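Long-range contacts in carbohydrate kinase (Agrobacterium tumefaciens, PDB 2NWH), which probably transfers phosphate from ATP to a sugar or sugar-like alcohol, as a pfkB-family kinase with the ribokinase fold: residues A[46-51]-A[77-81]; A[129-135]-A[155-161]; A[168-174]-A[191-196]; A[271-276]-A[308-313]. All blocks are in the same frame, centred on the assembly; numbering follows the deposited sequence. Where two conformers were deposited one is given.

Interaction 1 (A[46-51]-A[77-81])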
loop_
_atom_site.group_PDB
_atom_site.type_symbol
_atom_site.label_atom_id
_atom_site.label_comp_id
_atom_site.label_asym_id
_atom_site.label_seq_id
_atom_site.Cartn_x
_atom_site.Cartn_y
_atom_site.Cartn_z
ATOM N N ALA A 46 -1.078 6.349 -0.904
ATOM C CA ALA A 46 -0.903 7.813 -0.895
ATOM C C ALA A 46 -2.250 8.474 -1.038
ATOM O O ALA A 46 -2.545 9.403 -0.286
ATOM C CB ALA A 46 0.009 8.287 -2.048
ATOM N N ARG A 47 -3.029 8.043 -2.028
ATOM C CA ARG A 47 -4.384 8.571 -2.207
ATOM C C ARG A 47 -5.174 8.378 -0.948
ATOM O O ARG A 47 -5.885 9.299 -0.531
ATOM C CB ARG A 47 -5.076 7.875 -3.390
ATOM C CG ARG A 47 -4.469 8.319 -4.748
ATOM C CD ARG A 47 -5.400 7.938 -5.877
ATOM N NE ARG A 47 -5.554 6.483 -6.052
ATOM C CZ ARG A 47 -6.160 5.907 -7.092
ATOM N NH1 ARG A 47 -6.758 6.680 -8.000
ATOM N NH2 ARG A 47 -6.239 4.569 -7.177
ATOM N N ASN A 48 -5.077 7.201 -0.346
ATOM C CA ASN A 48 -5.891 6.934 0.858
ATOM C C ASN A 48 -5.531 7.863 1.991
ATOM O O ASN A 48 -6.421 8.381 2.674
ATOM C CB ASN A 48 -5.772 5.480 1.332
ATOM C CG ASN A 48 -6.365 4.491 0.331
ATOM O OD1 ASN A 48 -7.093 4.884 -0.566
ATOM N ND2 ASN A 48 -6.052 3.205 0.495
ATOM N N LEU A 49 -4.227 8.054 2.222
ATOM C CA LEU A 49 -3.779 8.953 3.274
ATOM C C LEU A 49 -4.242 10.370 3.039
ATOM O O LEU A 49 -4.624 11.071 3.987
ATOM C CB LEU A 49 -2.239 8.892 3.421
ATOM C CG LEU A 49 -1.815 7.554 4.032
ATOM C CD1 LEU A 49 -0.326 7.211 3.669
ATOM C CD2 LEU A 49 -2.106 7.524 5.549
ATOM N N SER A 50 -4.209 10.815 1.791
ATOM C CA SER A 50 -4.758 12.149 1.449
ATOM C C SER A 50 -6.269 12.279 1.747
ATOM O O SER A 50 -6.754 13.283 2.344
ATOM C CB SER A 50 -4.406 12.490 -0.005
ATOM O OG SER A 50 -4.815 13.804 -0.324
ATOM N N ARG A 51 -6.998 11.238 1.391
ATOM C CA ARG A 51 -8.452 11.145 1.695
ATOM C C ARG A 51 -8.762 11.205 3.174
ATOM O O ARG A 51 -9.851 11.646 3.554
ATOM C CB ARG A 51 -8.997 9.825 1.149
ATOM C CG ARG A 51 -9.195 9.890 -0.379
ATOM C CD ARG A 51 -9.396 8.499 -0.966
ATOM N NE ARG A 51 -9.411 8.605 -2.432
ATOM C CZ ARG A 51 -8.927 7.687 -3.242
ATOM N NH1 ARG A 51 -8.404 6.578 -2.727
ATOM N NH2 ARG A 51 -8.989 7.872 -4.571
ATOM N N GLN A 77 -6.471 14.430 -8.434
ATOM C CA GLN A 77 -7.870 14.237 -8.038
ATOM C C GLN A 77 -8.016 13.860 -6.569
ATOM O O GLN A 77 -9.021 14.170 -5.922
ATOM C CB GLN A 77 -8.521 13.186 -8.930
ATOM C CG GLN A 77 -8.703 13.681 -10.358
ATOM C CD GLN A 77 -9.769 14.753 -10.458
ATOM O OE1 GLN A 77 -10.935 14.504 -10.156
ATOM N NE2 GLN A 77 -9.376 15.954 -10.879
ATOM N N ALA A 78 -7.012 13.162 -6.046
ATOM C CA ALA A 78 -7.041 12.724 -4.661
ATOM C C ALA A 78 -6.312 13.712 -3.745
ATOM O O ALA A 78 -6.188 13.461 -2.536
ATOM C CB ALA A 78 -6.432 11.364 -4.550
ATOM N N GLY A 79 -5.835 14.822 -4.298
ATOM C CA GLY A 79 -5.070 15.801 -3.485
ATOM C C GLY A 79 -3.623 15.422 -3.168
ATOM O O GLY A 79 -2.970 16.047 -2.325
ATOM N N VAL A 80 -3.082 14.434 -3.881
ATOM C CA VAL A 80 -1.698 14.005 -3.660
ATOM C C VAL A 80 -0.822 14.863 -4.537
ATOM O O VAL A 80 -1.095 15.009 -5.753
ATOM C CB VAL A 80 -1.505 12.499 -4.025
ATOM C CG1 VAL A 80 -0.023 12.063 -3.979
ATOM C CG2 VAL A 80 -2.400 11.556 -3.112
ATOM N N GLU A 81 0.250 15.384 -3.945
ATOM C CA GLU A 81 1.303 16.074 -4.702
ATOM C C GLU A 81 2.177 15.047 -5.427
ATOM O O GLU A 81 2.857 14.238 -4.807
ATOM C CB GLU A 81 2.146 16.963 -3.786
ATOM C CG GLU A 81 3.221 17.787 -4.566
ATOM C CD GLU A 81 4.228 18.509 -3.655
ATOM O OE1 GLU A 81 4.174 18.313 -2.415
ATOM O OE2 GLU A 81 5.087 19.254 -4.195
HETATM O O HOH W 1 -2.503 15.358 0.361
#

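Interaction 2 (A[129-135]-A[155-161])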
loop_
_atom_site.group_PDB
_atom_site.type_symbol
_atom_site.label_atom_id
_atom_site.label_comp_id
_atom_site.label_asym_id
_atom_site.label_seq_id
_atom_site.Cartn_x
_atom_site.Cartn_y
_atom_site.Cartn_z
ATOM N N ARG A 129 16.593 13.780 -0.742
ATOM C CA ARG A 129 16.866 14.021 0.690
ATOM C C ARG A 129 16.085 15.211 1.225
ATOM O O ARG A 129 15.572 15.153 2.317
ATOM C CB ARG A 129 18.351 14.211 0.988
ATOM C CG ARG A 129 18.639 13.951 2.476
ATOM C CD ARG A 129 20.097 14.026 2.779
ATOM N NE ARG A 129 20.301 13.558 4.135
ATOM C CZ ARG A 129 20.857 12.394 4.430
ATOM N NH1 ARG A 129 21.029 12.042 5.705
ATOM N NH2 ARG A 129 21.277 11.607 3.452
ATOM N N GLU A 130 15.975 16.272 0.442
ATOM C CA GLU A 130 15.204 17.441 0.827
ATOM C C GLU A 130 13.683 17.120 0.902
ATOM O O GLU A 130 12.979 17.623 1.770
ATOM C CB GLU A 130 15.454 18.561 -0.176
ATOM C CG GLU A 130 16.899 19.079 -0.069
ATOM C CD GLU A 130 17.225 20.155 -1.077
ATOM O OE1 GLU A 130 16.324 20.696 -1.742
ATOM O OE2 GLU A 130 18.415 20.471 -1.178
ATOM N N ALA A 131 13.191 16.307 -0.014
ATOM C CA ALA A 131 11.789 15.850 0.101
ATOM C C ALA A 131 11.577 15.152 1.434
ATOM O O ALA A 131 10.547 15.397 2.157
ATOM C CB ALA A 131 11.409 14.901 -1.093
ATOM N N ILE A 132 12.530 14.286 1.776
ATOM C CA ILE A 132 12.491 13.553 3.059
ATOM C C ILE A 132 12.484 14.523 4.262
ATOM O O ILE A 132 11.650 14.401 5.177
ATOM C CB ILE A 132 13.621 12.472 3.139
ATOM C CG1 ILE A 132 13.342 11.375 2.076
ATOM C CG2 ILE A 132 13.727 11.878 4.568
ATOM C CD1 ILE A 132 14.410 10.336 1.898
ATOM N N ILE A 133 13.358 15.530 4.217
ATOM C CA ILE A 133 13.495 16.456 5.340
ATOM C C ILE A 133 12.229 17.319 5.491
ATOM O O ILE A 133 11.870 17.760 6.612
ATOM C CB ILE A 133 14.767 17.342 5.161
ATOM C CG1 ILE A 133 16.032 16.492 5.379
ATOM C CG2 ILE A 133 14.722 18.555 6.123
ATOM C CD1 ILE A 133 17.359 17.214 4.932
ATOM N N ALA A 134 11.556 17.564 4.368
ATOM C CA ALA A 134 10.310 18.337 4.366
ATOM C C ALA A 134 9.118 17.524 4.893
ATOM O O ALA A 134 8.042 18.096 5.186
ATOM C CB ALA A 134 10.001 18.833 2.974
ATOM N N SER A 135 9.280 16.207 5.007
ATOM C CA SER A 135 8.161 15.336 5.407
ATOM C C SER A 135 8.186 15.038 6.910
ATOM O O SER A 135 9.187 15.310 7.594
ATOM C CB SER A 135 8.220 14.016 4.633
ATOM O OG SER A 135 9.044 13.100 5.338
ATOM N N ILE A 155 18.678 6.493 5.303
ATOM C CA ILE A 155 18.320 7.917 5.226
ATOM C C ILE A 155 17.268 8.284 6.259
ATOM O O ILE A 155 17.411 9.280 6.964
ATOM C CB ILE A 155 17.836 8.338 3.824
ATOM C CG1 ILE A 155 18.965 8.225 2.805
ATOM C CG2 ILE A 155 17.343 9.779 3.855
ATOM C CD1 ILE A 155 18.500 8.504 1.342
ATOM N N ALA A 156 16.214 7.462 6.354
ATOM C CA ALA A 156 15.208 7.636 7.393
ATOM C C ALA A 156 15.817 7.681 8.788
ATOM O O ALA A 156 15.441 8.537 9.583
ATOM C CB ALA A 156 14.188 6.540 7.337
ATOM N N ARG A 157 16.717 6.741 9.069
ATOM C CA ARG A 157 17.479 6.729 10.332
ATOM C C ARG A 157 18.127 8.096 10.520
ATOM O O ARG A 157 17.785 8.814 11.457
ATOM C CB ARG A 157 18.562 5.649 10.303
ATOM C CG ARG A 157 19.125 5.221 11.686
ATOM C CD ARG A 157 20.386 4.348 11.477
ATOM N NE ARG A 157 20.088 3.132 10.710
ATOM C CZ ARG A 157 21.008 2.311 10.229
ATOM N NH1 ARG A 157 22.289 2.557 10.456
ATOM N NH2 ARG A 157 20.654 1.246 9.528
ATOM N N ALA A 158 19.034 8.461 9.608
ATOM C CA ALA A 158 19.827 9.682 9.744
ATOM C C ALA A 158 18.956 10.931 9.887
ATOM O O ALA A 158 19.309 11.848 10.631
ATOM C CB ALA A 158 20.825 9.839 8.582
ATOM N N CYS A 159 17.816 10.944 9.183
ATOM C CA CYS A 159 16.852 12.041 9.242
ATOM C C CYS A 159 15.836 11.957 10.398
ATOM O O CYS A 159 14.987 12.841 10.535
ATOM C CB CYS A 159 16.117 12.145 7.897
ATOM S SG CYS A 159 17.207 12.736 6.583
ATOM N N GLU A 160 15.930 10.923 11.230
ATOM C CA GLU A 160 14.913 10.678 12.265
ATOM C C GLU A 160 13.482 10.850 11.743
ATOM O O GLU A 160 12.642 11.566 12.326
ATOM C CB GLU A 160 15.202 11.542 13.514
ATOM C CG GLU A 160 16.622 11.381 14.009
ATOM C CD GLU A 160 17.213 12.652 14.634
ATOM O OE1 GLU A 160 17.016 13.754 14.062
ATOM O OE2 GLU A 160 17.917 12.546 15.662
ATOM N N LYS A 161 13.216 10.185 10.620
ATOM C CA LYS A 161 11.881 10.110 10.063
ATOM C C LYS A 161 11.365 8.700 10.234
ATOM O O LYS A 161 12.062 7.743 9.888
ATOM C CB LYS A 161 11.853 10.515 8.590
ATOM C CG LYS A 161 12.307 11.945 8.357
ATOM C CD LYS A 161 11.305 12.985 8.863
ATOM C CE LYS A 161 11.883 14.404 8.656
ATOM N NZ LYS A 161 11.213 15.344 9.609
HETATM O O HOH W 2 12.608 17.619 9.157
#

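Interaction 3 (A[168-174]-A[191-196])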
loop_
_atom_site.group_PDB
_atom_site.type_symbol
_atom_site.label_atom_id
_atom_site.label_comp_id
_atom_site.label_asym_id
_atom_site.label_seq_id
_atom_site.Cartn_x
_atom_site.Cartn_y
_atom_site.Cartn_z
ATOM N N ILE A 168 3.660 -5.632 -0.707
ATOM C CA ILE A 168 3.195 -5.813 -2.087
ATOM C C ILE A 168 2.875 -7.257 -2.488
ATOM O O ILE A 168 1.776 -7.524 -2.943
ATOM C CB ILE A 168 4.110 -5.115 -3.169
ATOM C CG1 ILE A 168 4.235 -3.607 -2.887
ATOM C CG2 ILE A 168 3.523 -5.267 -4.567
ATOM C CD1 ILE A 168 2.916 -2.833 -3.079
ATOM N N SER A 169 3.835 -8.164 -2.306
ATOM C CA SER A 169 3.682 -9.584 -2.655
ATOM C C SER A 169 4.726 -10.411 -1.896
ATOM O O SER A 169 5.730 -9.847 -1.424
ATOM C CB SER A 169 3.826 -9.771 -4.173
ATOM O OG SER A 169 5.166 -9.560 -4.604
ATOM N N PRO A 170 4.509 -11.752 -1.765
ATOM C CA PRO A 170 5.515 -12.577 -1.078
ATOM C C PRO A 170 6.875 -12.503 -1.783
ATOM O O PRO A 170 7.916 -12.425 -1.118
ATOM C CB PRO A 170 4.946 -13.997 -1.132
ATOM C CG PRO A 170 3.693 -13.939 -1.920
ATOM C CD PRO A 170 3.361 -12.537 -2.257
ATOM N N ALA A 171 6.854 -12.488 -3.114
ATOM C CA ALA A 171 8.073 -12.331 -3.912
ATOM C C ALA A 171 8.832 -11.040 -3.587
ATOM O O ALA A 171 10.062 -11.052 -3.480
ATOM C CB ALA A 171 7.753 -12.413 -5.405
ATOM N N LYS A 172 8.103 -9.936 -3.426
ATOM C CA LYS A 172 8.722 -8.627 -3.253
ATOM C C LYS A 172 9.124 -8.363 -1.811
ATOM O O LYS A 172 10.146 -7.721 -1.572
ATOM C CB LYS A 172 7.808 -7.520 -3.785
ATOM C CG LYS A 172 7.744 -7.472 -5.321
ATOM C CD LYS A 172 7.053 -6.211 -5.819
ATOM C CE LYS A 172 6.168 -6.470 -7.041
ATOM N NZ LYS A 172 6.940 -6.761 -8.281
ATOM N N ALA A 173 8.337 -8.871 -0.858
ATOM C CA ALA A 173 8.584 -8.673 0.577
ATOM C C ALA A 173 10.041 -8.895 1.012
ATOM O O ALA A 173 10.574 -8.116 1.811
ATOM C CB ALA A 173 7.647 -9.558 1.407
ATOM N N VAL A 174 10.663 -9.956 0.483
ATOM C CA VAL A 174 12.043 -10.330 0.846
ATOM C C VAL A 174 13.047 -9.174 0.638
ATOM O O VAL A 174 14.059 -9.070 1.339
ATOM C CB VAL A 174 12.517 -11.588 0.075
ATOM C CG1 VAL A 174 11.627 -12.780 0.380
ATOM C CG2 VAL A 174 12.569 -11.316 -1.432
ATOM N N ALA A 191 1.087 -14.607 3.741
ATOM C CA ALA A 191 2.087 -15.097 2.769
ATOM C C ALA A 191 3.378 -14.283 2.738
ATOM O O ALA A 191 4.482 -14.839 2.598
ATOM C CB ALA A 191 1.482 -15.125 1.371
ATOM N N GLU A 192 3.226 -12.960 2.841
ATOM C CA GLU A 192 4.343 -12.039 2.792
ATOM C C GLU A 192 5.157 -12.157 4.083
ATOM O O GLU A 192 6.386 -12.064 4.062
ATOM C CB GLU A 192 3.837 -10.594 2.542
ATOM C CG GLU A 192 3.091 -10.423 1.208
ATOM C CD GLU A 192 2.109 -9.239 1.159
ATOM O OE1 GLU A 192 1.937 -8.502 2.170
ATOM O OE2 GLU A 192 1.487 -9.052 0.085
ATOM N N ALA A 193 4.473 -12.410 5.195
ATOM C CA ALA A 193 5.135 -12.609 6.471
ATOM C C ALA A 193 6.019 -13.873 6.425
ATOM O O ALA A 193 7.214 -13.808 6.742
ATOM C CB ALA A 193 4.110 -12.671 7.599
ATOM N N ARG A 194 5.451 -14.998 5.985
ATOM C CA ARG A 194 6.236 -16.229 5.808
ATOM C C ARG A 194 7.448 -16.011 4.899
ATOM O O ARG A 194 8.565 -16.407 5.239
ATOM C CB ARG A 194 5.372 -17.366 5.269
ATOM C CG ARG A 194 4.848 -18.287 6.342
ATOM C CD ARG A 194 3.860 -19.291 5.779
ATOM N NE ARG A 194 2.887 -18.661 4.879
ATOM C CZ ARG A 194 1.570 -18.881 4.923
ATOM N NH1 ARG A 194 1.052 -19.694 5.839
ATOM N NH2 ARG A 194 0.767 -18.263 4.062
ATOM N N ALA A 195 7.227 -15.345 3.765
ATOM C CA ALA A 195 8.286 -15.097 2.781
ATOM C C ALA A 195 9.457 -14.270 3.306
ATOM O O ALA A 195 10.603 -14.612 3.055
ATOM C CB ALA A 195 7.717 -14.488 1.513
ATOM N N LEU A 196 9.195 -13.192 4.032
ATOM C CA LEU A 196 10.310 -12.367 4.491
ATOM C C LEU A 196 10.983 -12.926 5.758
ATOM O O LEU A 196 12.180 -12.698 6.004
ATOM C CB LEU A 196 9.896 -10.900 4.618
ATOM C CG LEU A 196 9.263 -10.340 5.882
ATOM C CD1 LEU A 196 10.350 -9.631 6.659
ATOM C CD2 LEU A 196 8.180 -9.344 5.509
#

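Interaction 4 (A[271-276]-A[308-313])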
loop_
_atom_site.group_PDB
_atom_site.type_symbol
_atom_site.label_atom_id
_atom_site.label_comp_id
_atom_site.label_asym_id
_atom_site.label_seq_id
_atom_site.Cartn_x
_atom_site.Cartn_y
_atom_site.Cartn_z
ATOM N N ILE A 271 -1.890 1.197 19.343
ATOM C CA ILE A 271 -1.954 0.167 18.304
ATOM C C ILE A 271 -3.328 -0.560 18.305
ATOM O O ILE A 271 -3.778 -1.056 17.261
ATOM C CB ILE A 271 -0.741 -0.810 18.329
ATOM C CG1 ILE A 271 -0.754 -1.687 19.578
ATOM C CG2 ILE A 271 0.609 -0.030 18.176
ATOM C CD1 ILE A 271 0.151 -2.871 19.466
ATOM N N ARG A 272 -4.015 -0.572 19.451
ATOM C CA ARG A 272 -5.366 -1.162 19.543
ATOM C C ARG A 272 -6.345 -0.309 18.737
ATOM O O ARG A 272 -7.100 -0.833 17.911
ATOM C CB ARG A 272 -5.789 -1.247 21.012
ATOM C CG ARG A 272 -6.499 -2.527 21.445
ATOM C CD ARG A 272 -7.107 -2.409 22.870
ATOM N NE ARG A 272 -7.738 -1.096 23.087
ATOM C CZ ARG A 272 -8.908 -0.675 22.574
ATOM N NH1 ARG A 272 -9.668 -1.451 21.786
ATOM N NH2 ARG A 272 -9.320 0.565 22.844
ATOM N N GLU A 273 -6.300 1.007 18.962
ATOM C CA GLU A 273 -7.044 2.005 18.184
ATOM C C GLU A 273 -6.670 2.045 16.677
ATOM O O GLU A 273 -7.546 2.153 15.807
ATOM C CB GLU A 273 -6.838 3.387 18.797
ATOM C CG GLU A 273 -7.331 3.535 20.228
ATOM C CD GLU A 273 -6.978 4.894 20.861
ATOM O OE1 GLU A 273 -5.825 5.366 20.711
ATOM O OE2 GLU A 273 -7.863 5.489 21.525
ATOM N N ALA A 274 -5.379 1.944 16.382
ATOM C CA ALA A 274 -4.877 1.896 14.994
ATOM C C ALA A 274 -5.373 0.637 14.293
ATOM O O ALA A 274 -5.781 0.658 13.124
ATOM C CB ALA A 274 -3.379 1.959 14.995
ATOM N N LEU A 275 -5.408 -0.457 15.030
ATOM C CA LEU A 275 -5.912 -1.708 14.499
ATOM C C LEU A 275 -7.367 -1.565 14.043
ATOM O O LEU A 275 -7.728 -1.973 12.924
ATOM C CB LEU A 275 -5.893 -2.755 15.609
ATOM C CG LEU A 275 -5.425 -4.161 15.252
ATOM C CD1 LEU A 275 -5.420 -5.059 16.515
ATOM C CD2 LEU A 275 -6.319 -4.714 14.205
ATOM N N ARG A 276 -8.201 -1.021 14.931
ATOM C CA ARG A 276 -9.628 -0.843 14.605
ATOM C C ARG A 276 -9.862 0.170 13.485
ATOM O O ARG A 276 -10.813 -0.004 12.713
ATOM C CB ARG A 276 -10.436 -0.493 15.846
ATOM C CG ARG A 276 -10.495 -1.681 16.831
ATOM C CD ARG A 276 -11.477 -1.425 17.959
ATOM N NE ARG A 276 -12.854 -1.502 17.472
ATOM C CZ ARG A 276 -13.698 -0.473 17.448
ATOM N NH1 ARG A 276 -13.305 0.720 17.865
ATOM N NH2 ARG A 276 -14.943 -0.651 17.016
ATOM N N VAL A 308 -16.910 -2.320 13.678
ATOM C CA VAL A 308 -15.648 -3.055 13.746
ATOM C C VAL A 308 -15.537 -3.807 15.065
ATOM O O VAL A 308 -15.764 -3.233 16.126
ATOM C CB VAL A 308 -14.415 -2.119 13.519
ATOM C CG1 VAL A 308 -13.096 -2.863 13.712
ATOM C CG2 VAL A 308 -14.474 -1.563 12.127
ATOM N N PRO A 309 -15.192 -5.099 14.994
ATOM C CA PRO A 309 -14.997 -5.837 16.245
ATOM C C PRO A 309 -14.021 -5.147 17.196
ATOM O O PRO A 309 -13.148 -4.395 16.761
ATOM C CB PRO A 309 -14.424 -7.181 15.775
ATOM C CG PRO A 309 -14.928 -7.335 14.353
ATOM C CD PRO A 309 -15.010 -5.940 13.793
ATOM N N GLN A 310 -14.160 -5.411 18.491
ATOM C CA GLN A 310 -13.160 -4.934 19.467
ATOM C C GLN A 310 -11.750 -5.520 19.268
ATOM O O GLN A 310 -11.598 -6.612 18.700
ATOM C CB GLN A 310 -13.645 -5.152 20.895
ATOM C CG GLN A 310 -14.476 -3.988 21.421
ATOM C CD GLN A 310 -13.809 -2.629 21.170
ATOM O OE1 GLN A 310 -12.574 -2.492 21.236
ATOM N NE2 GLN A 310 -14.632 -1.619 20.873
ATOM N N ALA A 311 -10.732 -4.772 19.710
ATOM C CA ALA A 311 -9.347 -5.216 19.638
ATOM C C ALA A 311 -8.884 -5.566 21.042
ATOM O O ALA A 311 -9.395 -5.014 22.020
ATOM C CB ALA A 311 -8.431 -4.135 19.012
ATOM N N GLU A 312 -7.951 -6.507 21.131
ATOM C CA GLU A 312 -7.451 -6.992 22.418
ATOM C C GLU A 312 -5.932 -6.842 22.479
ATOM O O GLU A 312 -5.232 -7.453 21.677
ATOM C CB GLU A 312 -7.852 -8.472 22.607
ATOM C CG GLU A 312 -7.290 -9.150 23.879
ATOM C CD GLU A 312 -7.913 -10.528 24.185
ATOM O OE1 GLU A 312 -7.917 -11.431 23.311
ATOM O OE2 GLU A 312 -8.375 -10.714 25.332
ATOM N N MET A 313 -5.431 -6.018 23.407
ATOM C CA MET A 313 -3.990 -5.975 23.698
ATOM C C MET A 313 -3.576 -7.327 24.276
ATOM O O MET A 313 -4.364 -7.981 24.970
ATOM C CB MET A 313 -3.634 -4.860 24.695
ATOM C CG MET A 313 -3.319 -3.482 24.082
ATOM S SD MET A 313 -1.824 -3.319 23.066
ATOM C CE MET A 313 -2.020 -1.588 22.637
#

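Interaction 1 (A[46-51]-A[77-81])
With its OG turned anti to the backbone N (chi1 -175°), Ser-50 reaches from helix 41-51 straight to the loop 78-80, while the chi1 of Val-80 (173°) puts CG2 beside its own backbone N, where it meets Ala-46 O and Arg-47 CA. The hydroxyl donates to Ala-78 O over 2.6 Å, lying in the carbonyl plane with a C=O...OG angle of 148°. A water lies 2.9 Å from Ser-50 OG and 2.8 Å from Gly-79 O, within bonding distance of both, and may bridge them. That turn ends helix 66-77 in a Schellman motif, with Gly-79 at positive phi. Beneath the polar pair the packing is apolar: Val-80 CG2 fits against Arg-47 CA at 3.7 Å and Ser-50 CB at 3.8 Å. Ala-78 CB rests on the aliphatic stem of Arg-47, nearest at CG, 3.6 Å away. The polar end of Arg-47 is occupied with Asn-44 OD1 one turn back. Arg-47 CB lies 3.5 Å above the Arg-51 guanidinium plane, toward its rim, and Arg-51 NH1 bonds weakly to Asn-48 OD1. The turn belongs to the beta-alpha-beta crossover from strand 55-63 to strand 81-87. Val-80 also touches Ile-58, and Ala-46 presses on Val-56 and Val-8, which seats helix 41-51 against strands 55-63 and 5-9.

Interaction 2 (A[129-135]-A[155-161])
Ile-132 and Ile-155 meet where two successive helices, 126-134 and 146-158, lie side by side over the central sheet; the second is the crossover helix between parallel strands 137-141 and 163-166. The two isoleucine side chains cross at about a right angle, with Ile-132 CD1 3.6 Å from Ile-155 CG2. One level further out, Ile-132 CG2 meets Cys-159 CB, and Ile-133 CG1 meets the sulfur of the same cysteine at 4.1 Å. Arg-129, in the conformer described, stretches out from CG to NE and lays one guanidinium face over Ile-155 CG2; Ala-158 CB comes up at the edge of that group, 3.6 Å from Arg-129 NH1.

At the C-terminal ends of both helices the contact turns to hydrogen bonds. A Schellman motif with Glu-160 at positive phi closes helix 146-158 and turns the chain back, and Lys-161 then bends at chi2 (-71°) and slides past Ile-132 in the opposite direction. Its NZ makes a weak bond to Ser-135 O at 2.9 Å and is 2.7 Å from a water that donates to Ile-133 O. Ile-132 O, meanwhile, accepts from Ser-135 N and, in the conformer described, from Ser-135 OG at 2.9 Å.

Leu-138 lies beneath both helices, touching Ile-132, Ala-156 and Lys-161. The chemistry implies an apolar strip of Ile-132, Ile-155 and Cys-159, finished by a lysine ammonium at the C-terminal end of helix 126-134, where its positive charge would probably be favoured by the negative end of the helix dipole.

Interaction 3 (A[168-174]-A[191-196])
Pro-170 and Glu-192 bring their backbones within 4.1 Å at CA, and Val-174 and Leu-196 come almost as near, so the short helical turn 170-173 lies hard against helix 190-197. Small side chains permit this. Ala-195 CB sits 3.3 Å from Pro-170 O and also faces Pro-170 CB, while Ala-173 CB is directed at Glu-192 O and Glu-192 CB. Val-174 holds CG1 beside its backbone N (chi1 -60°), which carries it to 3.4 Å from Ala-195 O. Deeper in, Leu-196 CD2 covers Ala-173 CB at 4.1 Å.

Glu-192 runs obliquely past Pro-170, its CG 3.6 Å from the proline N. Its OE1 is taken up by Asn-189 N. Ser-169 is the N-cap of the short helix, with OG accepting from Lys-172 N at 3.2 Å.

Asn-189 and Glu-192 match the spacing of the N-x-x-E motif of pfkB kinases, which in relatives is linked to magnesium and phosphate use. The contact joins the segments following two adjacent parallel strands, 163-166 and 185-189: Leu-196 packs on Leu-186 and Met-188, and Ala-193 on Trp-207 of helix 207-213.

Interaction 4 (A[271-276]-A[308-313])
Arg-276 NH2 gives the shortest sound bond, 2.9 Å to Val-308 O and practically straight at 179°. This is how the C-terminal tail, ending in edge strand 311-313 of the central sheet of the ribokinase fold, is fastened to helix segment 271-276, which runs roughly antiparallel to that strand. The same guanidinium also uses NE, bonded to Pro-309 O at 3.0 Å; both acceptors lie in the guanidinium plane, although Pro-309 O receives its donor from above its own carbonyl plane. A bend at chi3 (72°) turns the group onto these two carbonyls, and Gln-310 NE2 then covers the centre of one face, 3.7 Å above it. Arg-272 meets the other end of that amide: its NH1 bonds weakly to Gln-310 OE1. Being gripped twice in plane and roofed by an amide, the Arg-276 group has little room to rotate.

Below, Ala-311 CB is flanked by Arg-272 CG at 3.5 Å and Leu-275 CD1 at 4.0 Å. Leu-275 continues onto Ala-237 and Leu-239 of strand 236-239, which pairs with the tail. At the far end Met-313 crosses Ile-271 at about a right angle, its CE pressed tightly against Ile-271 CG1 at 3.3 Å.

How the interactions relate
The four contacts follow one another along the chain without touching. Interactions 1 and 2 come closest, about 8 Å between nearest atoms, and their helices use strand 5-9 from opposite faces. Interaction 4 lies by the opposite outer strand from interaction 1, with centres about 25 Å apart. Interaction 3 carries Glu-192 of the N-x-x-E match, which probably lies near the phosphate side; its side chain is about 13 Å from the sodium ion held by Asp-249 and Thr-251, and the side chain of Pro-309 about 12 Å. The helix of interaction 1 also carries Asn-48, whose ND2 bonds to Asp-255 OD2 in the family's G-A-G-D sequence. Interaction 2 is plain helix packing over the sheet, the Ile-155 side chain about 13 Å from a calcium ion.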